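Local coordinates for protein periplasmic beta-glucosidase (Pseudomonas aeruginosa, PDB 6R5V) that probably hydrolyses terminal, non-reducing beta-D-glucosyl residues with release of beta-D-glucose, as a periplasmic enzyme of glycosyl hydrolase family 3, at residues L119-S124 with M172-H177; A218-L223 with I253-A258; H76-A81 with W398-V403. The protein carries 1 engineered substitution. One frame throughout, in Å; residues are numbered along the deposited sequence. Where two conformers were deposited one is given.

Contact 1 of 3, residues L119-S124 with M172-H177; sequences LDMSFS and MAAVKH. With XYP (beta-D-xylopyranose), chain C.
Met121 and Met172 start from paired positions on neighbouring strands and run side by side in the same direction, the methyl CE of Met121 coming to 3.6 Å from SD of Met172. Both keep CG anti to the backbone N, and the bend at Met121's last torsion (chi3) lays its methyl against the sulfur of Met172. The sulfur of Met121 also passes Ala174, whose small CB meets the edge of the Phe123 ring, 3.9 Å from CD1. Ala173 and Ser122 point to the opposite face, the outer side of the barrel, where Ala173 packs on helix 146-161, while the hydroxyl of Ser122 bonds to Val80 O.

These are adjacent parallel strands of the TIM barrel in the N-terminal domain, 121-122 beside 172-178. Their ladder runs from Met172 N to Asp120 O (2.8 Å, N-H...O 172°), from Ser122 N to Met172 O (3.0 Å), and from Ala174 N to Ser122 O. The regular pairing stops where Phe123 becomes the centre of an inverse gamma turn.

Beyond that turn the edge is polar. Lys176 leaves its backbone with CG wedged between N and the carbonyl carbon (chi1 71°), and the extended chain beyond CG carries NZ to Phe123 O, to which it donates at 2.9 Å, and, at the same length, to O4 of the chain C xylose, with a weak bond to O3. The ammonium group is therefore steered by a backbone carbonyl as well as by the sugar. His177, entered through a cis peptide bond, shares O4: its NE2 is hydrogen-bonded to that oxygen at 2.7 Å. The imidazole is held from two directions, Lys176 CG lying 3.7 Å above the centre of one face and Asp128 taking ND1.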
loop_
_atom_site.group_PDB
_atom_site.type_symbol
_atom_site.label_atom_id
_atom_site.label_comp_id
_atom_site.label_asym_id
_atom_site.label_seq_id
_atom_site.Cartn_x
_atom_site.Cartn_y
_atom_site.Cartn_z
ATOM N N LEU A 119 35.409 -14.334 -12.784
ATOM C CA LEU A 119 33.996 -14.623 -12.448
ATOM C C LEU A 119 33.252 -15.162 -13.673
ATOM O O LEU A 119 33.487 -14.688 -14.808
ATOM C CB LEU A 119 33.366 -13.327 -11.929
ATOM C CG LEU A 119 33.829 -12.946 -10.532
ATOM C CD1 LEU A 119 33.488 -11.508 -10.213
ATOM C CD2 LEU A 119 33.226 -13.882 -9.479
ATOM N N ASP A 120 32.324 -16.080 -13.442
ATOM C CA ASP A 120 31.504 -16.725 -14.497
ATOM C C ASP A 120 30.069 -16.191 -14.510
ATOM O O ASP A 120 29.350 -16.468 -15.475
ATOM C CB ASP A 120 31.379 -18.217 -14.246
ATOM C CG ASP A 120 32.712 -18.924 -14.106
ATOM O OD1 ASP A 120 33.461 -18.877 -15.070
ATOM O OD2 ASP A 120 33.008 -19.464 -13.012
ATOM N N MET A 121 29.610 -15.618 -13.398
ATOM C CA MET A 121 28.165 -15.343 -13.227
ATOM C C MET A 121 27.979 -14.072 -12.400
ATOM O O MET A 121 28.748 -13.808 -11.455
ATOM C CB MET A 121 27.475 -16.530 -12.559
ATOM C CG MET A 121 25.987 -16.294 -12.252
ATOM S SD MET A 121 25.250 -17.672 -11.317
ATOM C CE MET A 121 25.181 -18.928 -12.575
ATOM N N SER A 122 26.973 -13.300 -12.771
ATOM C CA SER A 122 26.486 -12.202 -11.916
ATOM C C SER A 122 25.068 -12.472 -11.446
ATOM O O SER A 122 24.197 -12.926 -12.268
ATOM C CB SER A 122 26.501 -10.878 -12.599
ATOM O OG SER A 122 26.079 -9.872 -11.660
ATOM N N PHE A 123 24.797 -12.101 -10.201
ATOM C CA PHE A 123 23.399 -12.104 -9.717
ATOM C C PHE A 123 22.773 -10.778 -10.142
ATOM O O PHE A 123 22.713 -9.854 -9.318
ATOM C CB PHE A 123 23.310 -12.315 -8.216
ATOM C CG PHE A 123 23.960 -13.578 -7.714
ATOM C CD1 PHE A 123 23.688 -14.799 -8.301
ATOM C CD2 PHE A 123 24.854 -13.541 -6.664
ATOM C CE1 PHE A 123 24.279 -15.957 -7.817
ATOM C CE2 PHE A 123 25.452 -14.700 -6.188
ATOM C CZ PHE A 123 25.162 -15.900 -6.773
ATOM N N SER A 124 22.431 -10.705 -11.411
ATOM C CA SER A 124 21.943 -9.492 -12.131
ATOM C C SER A 124 21.435 -9.964 -13.489
ATOM O O SER A 124 21.827 -11.045 -13.933
ATOM C CB SER A 124 23.053 -8.448 -12.174
ATOM O OG SER A 124 22.849 -7.388 -13.106
ATOM N N MET A 172 27.364 -15.420 -17.106
ATOM C CA MET A 172 25.969 -15.868 -17.076
ATOM C C MET A 172 25.161 -14.853 -16.253
ATOM O O MET A 172 25.647 -14.352 -15.215
ATOM C CB MET A 172 25.839 -17.268 -16.456
ATOM C CG MET A 172 24.413 -17.718 -16.313
ATOM S SD MET A 172 24.269 -19.511 -15.963
ATOM C CE MET A 172 24.960 -20.177 -17.477
ATOM N N ALA A 173 23.982 -14.527 -16.738
ATOM C CA ALA A 173 23.026 -13.685 -15.995
ATOM C C ALA A 173 22.172 -14.618 -15.109
ATOM O O ALA A 173 21.540 -15.617 -15.623
ATOM C CB ALA A 173 22.144 -12.901 -16.914
ATOM N N ALA A 174 22.120 -14.291 -13.838
ATOM C CA ALA A 174 21.152 -14.868 -12.889
ATOM C C ALA A 174 20.136 -13.763 -12.578
ATOM O O ALA A 174 20.388 -12.938 -11.708
ATOM C CB ALA A 174 21.833 -15.447 -11.677
ATOM N N VAL A 175 19.067 -13.723 -13.382
ATOM C CA VAL A 175 17.987 -12.692 -13.254
ATOM C C VAL A 175 17.340 -12.815 -11.881
ATOM O O VAL A 175 17.152 -13.939 -11.396
ATOM C CB VAL A 175 16.951 -12.764 -14.386
ATOM C CG1 VAL A 175 16.175 -14.049 -14.473
ATOM C CG2 VAL A 175 16.018 -11.574 -14.362
ATOM N N LYS A 176 17.050 -11.675 -11.247
ATOM C CA LYS A 176 16.474 -11.668 -9.877
ATOM C C LYS A 176 15.442 -10.541 -9.765
ATOM O O LYS A 176 15.399 -9.661 -10.603
ATOM C CB LYS A 176 17.633 -11.528 -8.882
ATOM C CG LYS A 176 18.298 -10.167 -8.864
ATOM C CD LYS A 176 19.561 -10.156 -8.005
ATOM C CE LYS A 176 20.159 -8.788 -7.839
ATOM N NZ LYS A 176 21.321 -8.920 -6.947
ATOM N N HIS A 177 14.603 -10.545 -8.747
ATOM C CA HIS A 177 14.387 -11.587 -7.758
ATOM C C HIS A 177 13.023 -12.244 -8.032
ATOM O O HIS A 177 11.991 -11.570 -7.964
ATOM C CB HIS A 177 14.374 -11.003 -6.354
ATOM C CG HIS A 177 15.604 -10.242 -5.982
ATOM N ND1 HIS A 177 15.765 -8.892 -6.290
ATOM C CD2 HIS A 177 16.708 -10.619 -5.303
ATOM C CE1 HIS A 177 16.930 -8.476 -5.785
ATOM N NE2 HIS A 177 17.514 -9.503 -5.175
HETATM C C1 XYP C . 22.028 -10.986 -1.023
HETATM C C2 XYP C . 22.380 -11.702 -2.348
HETATM C C3 XYP C . 21.978 -10.796 -3.526
HETATM C C4 XYP C . 20.479 -10.540 -3.417
HETATM C C5 XYP C . 20.083 -9.969 -2.058
HETATM O O2 XYP C . 23.771 -12.083 -2.300
HETATM O O3 XYP C . 22.191 -11.308 -4.848
HETATM O O4 XYP C . 20.115 -9.626 -4.437
HETATM O O5 XYP C . 20.631 -10.640 -0.933
#

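Contact 2 of 3, residues A218-L223 with I253-A258. Engineered in segment 253-258: Asn255 (natural residue Asp). With XYP (beta-D-xylopyranose), chain C; XYP (beta-D-xylopyranose), chain B.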
loop_
_atom_site.group_PDB
_atom_site.type_symbol
_atom_site.label_atom_id
_atom_site.label_comp_id
_atom_site.label_asym_id
_atom_site.label_seq_id
_atom_site.Cartn_x
_atom_site.Cartn_y
_atom_site.Cartn_z
ATOM N N ALA A 218 20.365 -18.417 -15.497
ATOM C CA ALA A 218 19.948 -18.691 -14.110
ATOM C C ALA A 218 18.868 -17.723 -13.673
ATOM O O ALA A 218 18.700 -16.639 -14.258
ATOM C CB ALA A 218 21.137 -18.657 -13.167
ATOM N N VAL A 219 18.120 -18.177 -12.668
ATOM C CA VAL A 219 17.070 -17.363 -12.012
ATOM C C VAL A 219 17.298 -17.426 -10.503
ATOM O O VAL A 219 17.401 -18.525 -9.951
ATOM C CB VAL A 219 15.686 -17.869 -12.412
ATOM C CG1 VAL A 219 14.580 -17.204 -11.546
ATOM C CG2 VAL A 219 15.473 -17.694 -13.904
ATOM N N MET A 220 17.460 -16.263 -9.873
ATOM C CA MET A 220 17.536 -16.185 -8.407
ATOM C C MET A 220 16.146 -15.973 -7.802
ATOM O O MET A 220 15.410 -15.024 -8.163
ATOM C CB MET A 220 18.473 -15.082 -7.940
ATOM C CG MET A 220 18.513 -15.017 -6.441
ATOM S SD MET A 220 19.787 -13.885 -5.858
ATOM C CE MET A 220 21.184 -15.002 -5.995
ATOM N N VAL A 221 15.807 -16.860 -6.890
ATOM C CA VAL A 221 14.458 -16.949 -6.286
ATOM C C VAL A 221 14.376 -15.926 -5.154
ATOM O O VAL A 221 15.364 -15.737 -4.416
ATOM C CB VAL A 221 14.150 -18.398 -5.872
ATOM C CG1 VAL A 221 12.773 -18.493 -5.267
ATOM C CG2 VAL A 221 14.259 -19.336 -7.086
ATOM N N SER A 222 13.232 -15.243 -5.047
ATOM C CA SER A 222 13.038 -14.168 -4.042
ATOM C C SER A 222 12.736 -14.689 -2.621
ATOM O O SER A 222 12.439 -15.871 -2.410
ATOM C CB SER A 222 11.963 -13.205 -4.519
ATOM O OG SER A 222 10.699 -13.851 -4.441
ATOM N N LEU A 223 12.826 -13.766 -1.666
ATOM C CA LEU A 223 12.700 -13.988 -0.208
ATOM C C LEU A 223 11.251 -13.864 0.282
ATOM O O LEU A 223 10.981 -14.297 1.410
ATOM C CB LEU A 223 13.614 -12.969 0.484
ATOM C CG LEU A 223 15.097 -13.325 0.428
ATOM C CD1 LEU A 223 15.930 -12.165 0.917
ATOM C CD2 LEU A 223 15.375 -14.553 1.278
ATOM N N ILE A 253 18.433 -20.691 -8.366
ATOM C CA ILE A 253 19.335 -20.494 -7.206
ATOM C C ILE A 253 18.501 -19.856 -6.099
ATOM O O ILE A 253 17.818 -18.842 -6.356
ATOM C CB ILE A 253 20.523 -19.608 -7.581
ATOM C CG1 ILE A 253 21.267 -20.127 -8.801
ATOM C CG2 ILE A 253 21.435 -19.385 -6.382
ATOM C CD1 ILE A 253 22.409 -19.201 -9.268
ATOM N N SER A 254 18.610 -20.378 -4.889
ATOM C CA SER A 254 17.969 -19.744 -3.710
ATOM C C SER A 254 18.762 -18.477 -3.309
ATOM O O SER A 254 19.951 -18.341 -3.676
ATOM C CB SER A 254 17.876 -20.743 -2.587
ATOM O OG SER A 254 19.054 -20.736 -1.814
ATOM N N ASN A 255 18.143 -17.589 -2.536
ATOM C CA ASN A 255 18.848 -16.469 -1.865
ATOM C C ASN A 255 19.437 -16.987 -0.547
ATOM O O ASN A 255 19.159 -18.156 -0.133
ATOM C CB ASN A 255 17.914 -15.268 -1.700
ATOM C CG ASN A 255 18.666 -13.959 -1.614
ATOM O OD1 ASN A 255 19.669 -13.846 -0.918
ATOM N ND2 ASN A 255 18.213 -12.967 -2.349
ATOM N N HIS A 256 20.276 -16.180 0.081
ATOM C CA HIS A 256 21.051 -16.547 1.277
ATOM C C HIS A 256 20.105 -16.951 2.421
ATOM O O HIS A 256 19.307 -16.128 2.840
ATOM C CB HIS A 256 21.904 -15.347 1.704
ATOM C CG HIS A 256 22.758 -15.651 2.870
ATOM N ND1 HIS A 256 22.378 -15.380 4.161
ATOM C CD2 HIS A 256 23.997 -16.168 2.932
ATOM C CE1 HIS A 256 23.338 -15.757 4.986
ATOM N NE2 HIS A 256 24.349 -16.233 4.242
ATOM N N GLY A 257 20.166 -18.187 2.895
ATOM C CA GLY A 257 19.307 -18.611 4.008
ATOM C C GLY A 257 17.833 -18.790 3.633
ATOM O O GLY A 257 17.035 -19.015 4.562
ATOM N N ALA A 258 17.451 -18.664 2.351
ATOM C CA ALA A 258 16.026 -18.670 1.949
ATOM C C ALA A 258 15.360 -20.017 2.298
ATOM O O ALA A 258 14.153 -20.031 2.637
ATOM C CB ALA A 258 15.885 -18.339 0.493
HETATM C C1 XYP C . 22.028 -10.986 -1.023
HETATM C C2 XYP C . 22.380 -11.702 -2.348
HETATM C C3 XYP C . 21.978 -10.796 -3.526
HETATM C C4 XYP C . 20.479 -10.540 -3.417
HETATM C C5 XYP C . 20.083 -9.969 -2.058
HETATM O O2 XYP C . 23.771 -12.083 -2.300
HETATM O O3 XYP C . 22.191 -11.308 -4.848
HETATM O O4 XYP C . 20.115 -9.626 -4.437
HETATM O O5 XYP C . 20.631 -10.640 -0.933
HETATM O O1 XYP B . 23.441 -10.572 5.323
HETATM C C1 XYP B . 23.190 -11.255 4.090
HETATM C C2 XYP B . 21.750 -10.990 3.687
HETATM C C3 XYP B . 21.461 -11.734 2.365
HETATM C C4 XYP B . 22.483 -11.236 1.325
HETATM C C5 XYP B . 23.903 -11.522 1.795
HETATM O O2 XYP B . 21.003 -11.442 4.829
HETATM O O3 XYP B . 20.113 -11.636 1.840
HETATM O O4 XYP B . 22.318 -11.874 0.067
HETATM O O5 XYP B . 24.097 -10.847 3.052
HETATM O O HOH W 1 15.295 -17.867 -2.629
#
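The amide of Asn255, an engineered residue replacing the natural Asp, is sandwiched between two apolar side chains of segment 218-223. On one side Leu223 crosses it at about a right angle and sets CD1 4.1 Å from CG of Asn255; on the opposite side the sulfur of Met220 stands nearly over ND2, at 4.0 Å. One bond fixes its rotation: His256 N donates to OD1 of Asn255 at 2.6 Å, in the carbonyl plane and on a lone pair. With the amide so held, OD1 looks out at the sugars, 3.3 Å from O5 of the chain C xylose and 3.4 Å from O4 of the chain B xylose, the oxygen that links the two rings. His256 continues along the ligand, its CB touching C3 of the second xylose.

Behind the amide the backbones are joined by a short parallel ladder, Ile253 N to Val219 O and Val221 N to Ile253 O, both 2.9 Å. Past it the chains diverge, and a water fills in, accepting from Asn255 N and donating weakly to Val221 O. Segment 253-258 then folds into a type II turn, Asn255 to Ala258, with Gly257 at the position of positive phi; this returns Ala258 CB to Leu223 CD2. Arg585 of the second subunit also packs on Leu223.

Strand 251-253 pairs with 218-221, and just past its end Ser254 OG bonds to Met287 N of strand 286-287. The loop meets the sugar-sugar bond from the carboxyl end of a barrel strand, where family 3 enzymes carry their catalytic Asp; the natural Asp is probably that nucleophile.

Contact 3 of 3, residues H76-A81 with W398-V403; sequences HAYDVA and WSAAGV. With XYP (beta-D-xylopyranose), chain C.
Ala400 carries the tight part: its CB sits 3.5 Å from Asp79 O and 3.7 Å from CE2 of Tyr78, and Tyr78 OH lies 3.1 Å from its carbonyl carbon C. The tyrosine ring reaches it because chi1 of -164° swings the side chain away from its own backbone N and out alongside the loop, with the phenol end against the Ala400-Ala401 peptide. Next to this, in the conformers described here (both residues have a second one), the carboxylate of Asp79 and the indole of Trp398 cross aslant, their planes 61° apart, and OD2 comes to 3.5 Å from CZ3. Ala81 CB lies against Trp398 CB.

The backbones, by contrast, are joined loosely, through water. One water donates to Asp79 O and accepts from Ala400 N, lying in the plane of the indole at its edge; the second accepts from Ala81 N and donates to Trp398 O at 2.7 Å. The loop keeps its own shape by a type II' turn from Ser399 to Gly402, closed by Gly402 N to Ser399 O, with Ala400 in the positive-phi corner.

The far end of Asp79 belongs to the ligand. OD1 accepts from O3 of the chain C xylose at 2.5 Å and OD2 from O2 at 3.2 Å, so both carboxylate oxygens grip a pair of neighbouring hydroxyls, while CH2 of Trp398 lies 4.0 Å from C1 of the same ring. A barrel-strand end and a loop of the C-terminal domain thus build one sugar pocket, as in family 3 glycosidases whose site lies between the barrel and the second domain.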
loop_
_atom_site.group_PDB
_atom_site.type_symbol
_atom_site.label_atom_id
_atom_site.label_comp_id
_atom_site.label_asym_id
_atom_site.label_seq_id
_atom_site.Cartn_x
_atom_site.Cartn_y
_atom_site.Cartn_z
ATOM N N HIS A 76 32.039 -19.460 -10.370
ATOM C CA HIS A 76 32.205 -18.370 -9.388
ATOM C C HIS A 76 31.255 -17.237 -9.738
ATOM O O HIS A 76 31.217 -16.846 -10.939
ATOM C CB HIS A 76 33.639 -17.878 -9.334
ATOM C CG HIS A 76 34.533 -18.834 -8.639
ATOM N ND1 HIS A 76 35.030 -19.965 -9.258
ATOM C CD2 HIS A 76 35.012 -18.840 -7.373
ATOM C CE1 HIS A 76 35.766 -20.642 -8.385
ATOM N NE2 HIS A 76 35.803 -19.952 -7.235
ATOM N N ALA A 77 30.473 -16.806 -8.743
ATOM C CA ALA A 77 29.472 -15.735 -8.943
ATOM C C ALA A 77 29.749 -14.533 -8.042
ATOM O O ALA A 77 30.462 -14.621 -7.031
ATOM C CB ALA A 77 28.072 -16.278 -8.758
ATOM N N TYR A 78 29.126 -13.426 -8.422
ATOM C CA TYR A 78 29.202 -12.162 -7.652
ATOM C C TYR A 78 28.013 -11.295 -8.024
ATOM O O TYR A 78 27.298 -11.652 -8.930
ATOM C CB TYR A 78 30.478 -11.436 -7.987
ATOM C CG TYR A 78 30.904 -10.342 -7.041
ATOM C CD1 TYR A 78 30.791 -10.447 -5.666
ATOM C CD2 TYR A 78 31.553 -9.242 -7.560
ATOM C CE1 TYR A 78 31.227 -9.441 -4.818
ATOM C CE2 TYR A 78 32.057 -8.261 -6.734
ATOM C CZ TYR A 78 31.892 -8.354 -5.364
ATOM O OH TYR A 78 32.442 -7.362 -4.612
ATOM N N ASP A 79 27.807 -10.236 -7.252
ATOM C CA ASP A 79 26.703 -9.263 -7.442
ATOM C C ASP A 79 27.289 -8.102 -8.256
ATOM O O ASP A 79 27.651 -7.090 -7.660
ATOM C CB ASP A 79 26.132 -8.826 -6.086
ATOM C CG ASP A 79 25.225 -9.827 -5.375
ATOM O OD1 ASP A 79 24.153 -10.137 -5.908
ATOM O OD2 ASP A 79 25.561 -10.242 -4.274
ATOM N N VAL A 80 27.424 -8.294 -9.544
ATOM C CA VAL A 80 27.887 -7.248 -10.463
ATOM C C VAL A 80 26.595 -6.648 -11.003
ATOM O O VAL A 80 25.989 -7.227 -11.911
ATOM C CB VAL A 80 28.823 -7.814 -11.538
ATOM C CG1 VAL A 80 29.316 -6.727 -12.446
ATOM C CG2 VAL A 80 30.011 -8.526 -10.917
ATOM N N ALA A 81 26.101 -5.651 -10.285
ATOM C CA ALA A 81 24.753 -5.091 -10.459
ATOM C C ALA A 81 24.824 -3.925 -11.440
ATOM O O ALA A 81 23.990 -3.855 -12.344
ATOM C CB ALA A 81 24.224 -4.703 -9.095
ATOM N N TRP A 398 25.392 -1.561 -3.724
ATOM C CA TRP A 398 25.668 -2.731 -4.596
ATOM C C TRP A 398 26.810 -2.349 -5.558
ATOM O O TRP A 398 26.674 -2.534 -6.776
ATOM C CB TRP A 398 24.371 -3.208 -5.278
ATOM C CG TRP A 398 23.439 -3.873 -4.298
ATOM C CD1 TRP A 398 22.238 -3.409 -3.837
ATOM C CD2 TRP A 398 23.662 -5.120 -3.609
ATOM N NE1 TRP A 398 21.703 -4.282 -2.924
ATOM C CE2 TRP A 398 22.558 -5.335 -2.755
ATOM C CE3 TRP A 398 24.677 -6.086 -3.643
ATOM C CZ2 TRP A 398 22.447 -6.463 -1.939
ATOM C CZ3 TRP A 398 24.567 -7.199 -2.838
ATOM C CH2 TRP A 398 23.467 -7.384 -2.001
ATOM N N SER A 399 27.869 -1.792 -4.990
ATOM C CA SER A 399 29.035 -1.284 -5.742
ATOM C C SER A 399 30.074 -2.393 -5.973
ATOM O O SER A 399 31.140 -2.062 -6.475
ATOM C CB SER A 399 29.641 -0.088 -5.012
ATOM O OG SER A 399 30.071 -0.474 -3.725
ATOM N N ALA A 400 29.748 -3.667 -5.735
ATOM C CA ALA A 400 30.612 -4.799 -6.151
ATOM C C ALA A 400 32.063 -4.526 -5.718
ATOM O O ALA A 400 32.257 -4.240 -4.517
ATOM C CB ALA A 400 30.453 -4.997 -7.638
ATOM N N ALA A 401 33.051 -4.609 -6.629
ATOM C CA ALA A 401 34.489 -4.475 -6.290
ATOM C C ALA A 401 34.955 -3.033 -6.540
ATOM O O ALA A 401 36.195 -2.792 -6.551
ATOM C CB ALA A 401 35.305 -5.471 -7.088
ATOM N N GLY A 402 34.016 -2.078 -6.642
ATOM C CA GLY A 402 34.342 -0.645 -6.751
ATOM C C GLY A 402 35.152 -0.176 -5.564
ATOM O O GLY A 402 34.827 -0.514 -4.425
ATOM N N VAL A 403 36.183 0.609 -5.832
ATOM C CA VAL A 403 37.120 1.127 -4.814
ATOM C C VAL A 403 36.738 2.584 -4.623
ATOM O O VAL A 403 36.926 3.376 -5.549
ATOM C CB VAL A 403 38.574 0.995 -5.299
ATOM C CG1 VAL A 403 39.542 1.523 -4.256
ATOM C CG2 VAL A 403 38.902 -0.443 -5.684
HETATM C C1 XYP C . 22.028 -10.986 -1.023
HETATM C C2 XYP C . 22.380 -11.702 -2.348
HETATM C C3 XYP C . 21.978 -10.796 -3.526
HETATM C C4 XYP C . 20.479 -10.540 -3.417
HETATM C C5 XYP C . 20.083 -9.969 -2.058
HETATM O O2 XYP C . 23.771 -12.083 -2.300
HETATM O O3 XYP C . 22.191 -11.308 -4.848
HETATM O O4 XYP C . 20.115 -9.626 -4.437
HETATM O O5 XYP C . 20.631 -10.640 -0.933
HETATM O O HOH W 2 27.532 -5.500 -5.260
HETATM O O HOH W 3 27.593 -3.216 -9.182
#

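Contacts 1 and 2 belong to one sheet: strands 172-178 and 218-221 are neighbours, bonded through Val175 O to Met220 N, and Phe123 packs on Met220. Both are buried, with parallel backbone ladders; a methionine pair fills contact 1, and Met220, Ile253 and Leu223 fill contact 2. Contact 3 shares that sheet on one side alone, strand 75-78 lying next to 121-122. Its other segment lies in the C-terminal domain; the contact is only partly buried, and water joins its backbones. All three reach the chain C xylose with different chemistry: a lysine and a histidine from contact 1, a carboxylate and an indole from contact 3, the engineered amide from contact 2.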